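Local coordinates for Exo beta-1,2-glucooligosaccharide sophorohydrolase (non-reducing end) (Parabacteroides distasonis ATCC 8503, PDB 5Z06), which cleaves linear beta-1,2-glucan and beta-1,2-glucooligosaccharides of four or more units, releasing sophorose from the non-reducing end, at residues 329-334 with 671-676; 335-340 with 406-411. All coordinates share one frame; numbering follows the deposited sequence.

Helix 323-338 takes part in both contacts, and their centres are about 11 Å apart. Contact 1 joins its middle to helix 665-680. Contact 2 joins its C-terminal end to the end of helix 392-408. Along the chain, contact 2 falls between the two segments of contact 1, which are far apart in sequence. Both belong to the helical part of the enzyme. The contacts also touch each other: Glu676 OE1 forms a salt bridge with Arg339 NE at 2.8 Å, and Val334 CG1 packs on Tyr408 CD1 at 3.5 Å. Helix 323-338 thus packs against both helix 392-408 and helix 665-680, which lie far apart in the sequence.

Contact 1: 329-334 with 671-676; sequences GIMAIV and VTVMIE
Two helices of the helical domain, 323-338 and 665-680, cross where Met331 and Ala332 meet Thr672 and Val673. The segment axes approach to 8.4 Å, with 52° between their N-to-C directions. The backbones come close because a small residue lies at the crossing: Ala332 CA is 5.3 Å from Val673 CA. Val673 is the main wedge. Its CG1 lies anti to the backbone N (chi1 168°), which puts CG2 anti to the carbonyl carbon and directs that methyl at the other helix. CG2 sits against the backbone of helix 323-338, 3.4 Å from Ala332 N. It also touches the base of the neighbouring side chain, at 3.5 Å from Met331 CB. The Met331 side chain also packs on Leu542 and Thr404.

The helix-rich architecture is consistent with the (alpha/alpha)6 barrel of glycoside hydrolase family 144, as in other six-hairpin glycosidases. Within it, this contact brings together two helices from distant parts of the sequence.

Beside Val673, Thr672 presents its carbon side. Its CB lies 4.0 Å from Ala332 CB, a methyl-to-methine contact. Its methyl CG2 comes within 4.0 Å of Ala332 O on helix 323-338. The hydroxyl OG1 branches elsewhere and hydrogen-bonds to the carbonyl O of Gln292 on helix 284-297, which helps to set the rotation of the side chain and satisfies a buried polar atom. No hydrogen bond links the two segments. All four touching residues are buried, and the join is made by van der Waals contact. On another side of helix 323-338, Ile330 packs on Leu398 and Leu402 of helix 392-408.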
loop_
_atom_site.group_PDB
_atom_site.type_symbol
_atom_site.label_atom_id
_atom_site.label_comp_id
_atom_site.label_asym_id
_atom_site.label_seq_id
_atom_site.Cartn_x
_atom_site.Cartn_y
_atom_site.Cartn_z
ATOM N N GLY A 329 -8.533 7.524 7.232
ATOM C CA GLY A 329 -7.686 8.652 6.965
ATOM C C GLY A 329 -8.212 9.918 7.583
ATOM O O GLY A 329 -7.467 10.736 8.081
ATOM N N ILE A 330 -9.516 10.059 7.506
ATOM C CA ILE A 330 -10.257 11.097 8.207
ATOM C C ILE A 330 -9.832 11.148 9.666
ATOM O O ILE A 330 -9.568 12.219 10.205
ATOM C CB ILE A 330 -11.768 10.834 8.027
ATOM C CG1 ILE A 330 -12.209 11.478 6.711
ATOM C CG2 ILE A 330 -12.597 11.312 9.210
ATOM C CD1 ILE A 330 -13.562 11.002 6.231
ATOM N N MET A 331 -9.739 9.972 10.268
ATOM C CA MET A 331 -9.301 9.838 11.655
ATOM C C MET A 331 -7.824 10.148 11.829
ATOM O O MET A 331 -7.473 10.817 12.789
ATOM C CB MET A 331 -9.644 8.460 12.201
ATOM C CG MET A 331 -11.140 8.304 12.238
ATOM S SD MET A 331 -11.572 6.586 12.394
ATOM C CE MET A 331 -11.644 6.559 14.156
ATOM N N ALA A 332 -7.004 9.712 10.868
ATOM C CA ALA A 332 -5.606 10.097 10.813
ATOM C C ALA A 332 -5.470 11.603 10.714
ATOM O O ALA A 332 -4.575 12.187 11.339
ATOM C CB ALA A 332 -4.890 9.419 9.648
ATOM N N ILE A 333 -6.338 12.248 9.938
ATOM C CA ILE A 333 -6.259 13.692 9.812
ATOM C C ILE A 333 -6.639 14.383 11.125
ATOM O O ILE A 333 -5.961 15.316 11.560
ATOM C CB ILE A 333 -7.077 14.232 8.625
ATOM C CG1 ILE A 333 -6.476 13.755 7.318
ATOM C CG2 ILE A 333 -7.045 15.742 8.634
ATOM C CD1 ILE A 333 -7.397 13.844 6.117
ATOM N N VAL A 334 -7.683 13.905 11.789
ATOM C CA VAL A 334 -8.041 14.460 13.089
ATOM C C VAL A 334 -6.854 14.364 14.061
ATOM O O VAL A 334 -6.502 15.353 14.725
ATOM C CB VAL A 334 -9.285 13.775 13.655
ATOM C CG1 VAL A 334 -9.498 14.086 15.119
ATOM C CG2 VAL A 334 -10.500 14.208 12.862
ATOM N N VAL A 671 -2.288 3.022 11.496
ATOM C CA VAL A 671 -1.074 3.185 12.277
ATOM C C VAL A 671 -1.136 4.527 13.019
ATOM O O VAL A 671 -0.976 4.584 14.244
ATOM C CB VAL A 671 0.170 3.094 11.390
ATOM C CG1 VAL A 671 1.441 3.363 12.216
ATOM C CG2 VAL A 671 0.209 1.722 10.711
ATOM N N THR A 672 -1.408 5.589 12.282
ATOM C CA THR A 672 -1.541 6.910 12.908
ATOM C C THR A 672 -2.600 6.872 13.997
ATOM O O THR A 672 -2.374 7.318 15.107
ATOM C CB THR A 672 -1.916 7.957 11.869
ATOM O OG1 THR A 672 -0.910 7.972 10.849
ATOM C CG2 THR A 672 -2.044 9.379 12.495
ATOM N N VAL A 673 -3.746 6.290 13.667
ATOM C CA VAL A 673 -4.918 6.382 14.502
ATOM C C VAL A 673 -4.745 5.571 15.761
ATOM O O VAL A 673 -5.038 6.054 16.847
ATOM C CB VAL A 673 -6.161 5.890 13.752
ATOM C CG1 VAL A 673 -7.336 5.705 14.715
ATOM C CG2 VAL A 673 -6.524 6.878 12.663
ATOM N N MET A 674 -4.280 4.330 15.615
ATOM C CA MET A 674 -4.122 3.462 16.786
ATOM C C MET A 674 -2.928 3.875 17.612
ATOM O O MET A 674 -2.950 3.749 18.827
ATOM C CB MET A 674 -4.043 1.999 16.371
ATOM C CG MET A 674 -5.344 1.553 15.739
ATOM S SD MET A 674 -6.670 1.584 16.953
ATOM C CE MET A 674 -6.941 -0.162 17.179
ATOM N N ILE A 675 -1.880 4.379 16.978
ATOM C CA ILE A 675 -0.824 5.022 17.776
ATOM C C ILE A 675 -1.477 6.075 18.631
ATOM O O ILE A 675 -1.264 6.081 19.841
ATOM C CB ILE A 675 0.338 5.580 16.945
ATOM C CG1 ILE A 675 1.192 4.389 16.468
ATOM C CG2 ILE A 675 1.195 6.532 17.783
ATOM C CD1 ILE A 675 2.258 4.721 15.450
ATOM N N GLU A 676 -2.311 6.901 18.011
ATOM C CA GLU A 676 -2.939 7.997 18.722
ATOM C C GLU A 676 -3.829 7.524 19.841
ATOM O O GLU A 676 -3.823 8.124 20.886
ATOM C CB GLU A 676 -3.735 8.900 17.778
ATOM C CG GLU A 676 -4.107 10.252 18.377
ATOM C CD GLU A 676 -2.896 10.993 18.907
ATOM O OE1 GLU A 676 -1.876 11.067 18.193
ATOM O OE2 GLU A 676 -2.944 11.451 20.060
#

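Contact 2: 335-340 with 406-411; sequences AGIERG and RQYFNQ
Glu338 and Tyr408 form the closest backbone pair, yet their CA atoms are 9.7 Å apart, so side chains must bridge two helix ends. Helix 323-338 closes in a Schellman motif, with Gly340 at positive phi. After helix 392-408, Phe409 is the centre of an inverse gamma turn.

Tyr408 spans the gap. Its ring extends from a CG anti to the backbone N (chi1 -171°), and its hydroxyl reaches helix 323-338. There OH donates a hydrogen bond to Glu338 OE2. The modelled length of 2.4 Å is very short, so its exact value is doubtful. The Glu338 chain bends at chi2 (-53°) and brings OE2 to the ring edge, near its plane. The carboxylate itself is turned 70° from the ring plane.

Ile337 adds carbon contacts. Its CG2 lies 3.2 Å from Tyr408 OH, a close carbon-to-oxygen approach that is not a hydrogen bond. The apolar contact is made by its CD1, which meets both aromatic residues from one side, 4.0 Å from Tyr408 CE2 and 3.6 Å from Phe409 CZ. The rings are themselves packed: Tyr408 CD2 stands 3.7 Å above the centre of the Phe409 ring. Phe409 also meets the ring of Phe351 on helix 344-360, while Tyr408 touches Leu686 of helix 682-688.

The contact therefore couples a buried apolar cluster to a polar, exposed end. The tyrosine ring packs against Ile337 and the face of Phe409. Its hydroxyl ends at the carboxylate of Glu338, which is exposed, and the exact geometry of that polar end remains uncertain.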
loop_
_atom_site.group_PDB
_atom_site.type_symbol
_atom_site.label_atom_id
_atom_site.label_comp_id
_atom_site.label_asym_id
_atom_site.label_seq_id
_atom_site.Cartn_x
_atom_site.Cartn_y
_atom_site.Cartn_z
ATOM N N ALA A 335 -6.238 13.179 14.124
ATOM C CA ALA A 335 -5.051 12.968 14.945
ATOM C C ALA A 335 -3.971 13.964 14.557
ATOM O O ALA A 335 -3.336 14.541 15.424
ATOM C CB ALA A 335 -4.514 11.550 14.783
ATOM N N GLY A 336 -3.780 14.127 13.248
ATOM C CA GLY A 336 -2.745 14.979 12.698
ATOM C C GLY A 336 -2.950 16.429 13.089
ATOM O O GLY A 336 -1.972 17.164 13.285
ATOM N N ILE A 337 -4.214 16.831 13.224
ATOM C CA ILE A 337 -4.528 18.174 13.702
ATOM C C ILE A 337 -4.123 18.296 15.180
ATOM O O ILE A 337 -3.450 19.255 15.566
ATOM C CB ILE A 337 -6.011 18.530 13.552
ATOM C CG1 ILE A 337 -6.417 18.537 12.076
ATOM C CG2 ILE A 337 -6.268 19.919 14.145
ATOM C CD1 ILE A 337 -7.915 18.498 11.862
ATOM N N GLU A 338 -4.530 17.320 15.987
ATOM C CA GLU A 338 -4.176 17.315 17.405
ATOM C C GLU A 338 -2.684 17.284 17.611
ATOM O O GLU A 338 -2.186 17.991 18.464
ATOM C CB GLU A 338 -4.797 16.136 18.161
ATOM C CG GLU A 338 -6.212 16.367 18.638
ATOM C CD GLU A 338 -6.371 17.628 19.448
ATOM O OE1 GLU A 338 -5.888 17.690 20.580
ATOM O OE2 GLU A 338 -6.965 18.564 18.921
ATOM N N ARG A 339 -1.974 16.481 16.826
ATOM C CA ARG A 339 -0.507 16.421 16.904
ATOM C C ARG A 339 0.211 17.607 16.277
ATOM O O ARG A 339 1.447 17.622 16.256
ATOM C CB ARG A 339 -0.012 15.169 16.200
ATOM C CG ARG A 339 -0.361 13.900 16.911
ATOM C CD ARG A 339 0.621 13.631 18.029
ATOM N NE ARG A 339 -0.028 12.916 19.100
ATOM C CZ ARG A 339 0.426 12.825 20.351
ATOM N NH1 ARG A 339 1.563 13.402 20.703
ATOM N NH2 ARG A 339 -0.272 12.164 21.263
ATOM N N GLY A 340 -0.539 18.552 15.708
ATOM C CA GLY A 340 0.027 19.754 15.121
ATOM C C GLY A 340 0.790 19.532 13.830
ATOM O O GLY A 340 1.636 20.347 13.494
ATOM N N ARG A 406 -16.916 14.476 13.331
ATOM C CA ARG A 406 -18.037 15.313 13.728
ATOM C C ARG A 406 -17.972 15.717 15.197
ATOM O O ARG A 406 -18.387 16.806 15.554
ATOM C CB ARG A 406 -19.342 14.583 13.425
ATOM C CG ARG A 406 -20.582 15.417 13.533
ATOM C CD ARG A 406 -21.194 15.265 14.898
ATOM N NE ARG A 406 -22.423 16.031 14.985
ATOM C CZ ARG A 406 -22.821 16.752 16.032
ATOM N NH1 ARG A 406 -22.082 16.882 17.135
ATOM N NH2 ARG A 406 -23.976 17.381 15.958
ATOM N N GLN A 407 -17.477 14.823 16.044
ATOM C CA GLN A 407 -17.260 15.138 17.441
ATOM C C GLN A 407 -16.060 16.021 17.632
ATOM O O GLN A 407 -16.037 16.796 18.555
ATOM C CB GLN A 407 -17.101 13.856 18.248
ATOM C CG GLN A 407 -18.357 13.023 18.236
ATOM C CD GLN A 407 -19.519 13.817 18.760
ATOM O OE1 GLN A 407 -20.250 14.414 17.993
ATOM N NE2 GLN A 407 -19.627 13.896 20.077
ATOM N N TYR A 408 -15.054 15.872 16.772
ATOM C CA TYR A 408 -13.868 16.695 16.831
ATOM C C TYR A 408 -14.158 18.145 16.486
ATOM O O TYR A 408 -13.729 19.041 17.224
ATOM C CB TYR A 408 -12.775 16.180 15.888
ATOM C CG TYR A 408 -11.459 16.903 16.093
ATOM C CD1 TYR A 408 -10.691 16.672 17.224
ATOM C CD2 TYR A 408 -10.999 17.816 15.179
ATOM C CE1 TYR A 408 -9.486 17.329 17.426
ATOM C CE2 TYR A 408 -9.791 18.468 15.370
ATOM C CZ TYR A 408 -9.046 18.219 16.500
ATOM O OH TYR A 408 -7.852 18.882 16.689
ATOM N N PHE A 409 -14.854 18.364 15.368
ATOM C CA PHE A 409 -15.098 19.708 14.856
ATOM C C PHE A 409 -16.352 20.263 15.511
ATOM O O PHE A 409 -17.396 20.404 14.887
ATOM C CB PHE A 409 -15.194 19.708 13.331
ATOM C CG PHE A 409 -13.908 19.350 12.654
ATOM C CD1 PHE A 409 -12.831 20.244 12.666
ATOM C CD2 PHE A 409 -13.756 18.120 11.994
ATOM C CE1 PHE A 409 -11.643 19.918 12.031
ATOM C CE2 PHE A 409 -12.567 17.788 11.377
ATOM C CZ PHE A 409 -11.503 18.681 11.409
ATOM N N ASN A 410 -16.203 20.592 16.787
ATOM C CA ASN A 410 -17.304 20.942 17.674
ATOM C C ASN A 410 -17.367 22.442 17.956
ATOM O O ASN A 410 -18.088 22.865 18.843
ATOM C CB ASN A 410 -17.112 20.209 18.998
ATOM C CG ASN A 410 -15.917 20.726 19.788
ATOM O OD1 ASN A 410 -14.973 21.277 19.234
ATOM N ND2 ASN A 410 -15.954 20.527 21.093
ATOM N N GLN A 411 -16.606 23.237 17.224
ATOM C CA GLN A 411 -16.566 24.666 17.497
ATOM C C GLN A 411 -17.813 25.329 16.922
ATOM O O GLN A 411 -18.352 24.882 15.900
ATOM C CB GLN A 411 -15.342 25.311 16.864
ATOM C CG GLN A 411 -14.025 24.726 17.310
ATOM C CD GLN A 411 -13.260 25.680 18.141
ATOM O OE1 GLN A 411 -13.724 26.109 19.198
ATOM N NE2 GLN A 411 -12.080 26.045 17.668
#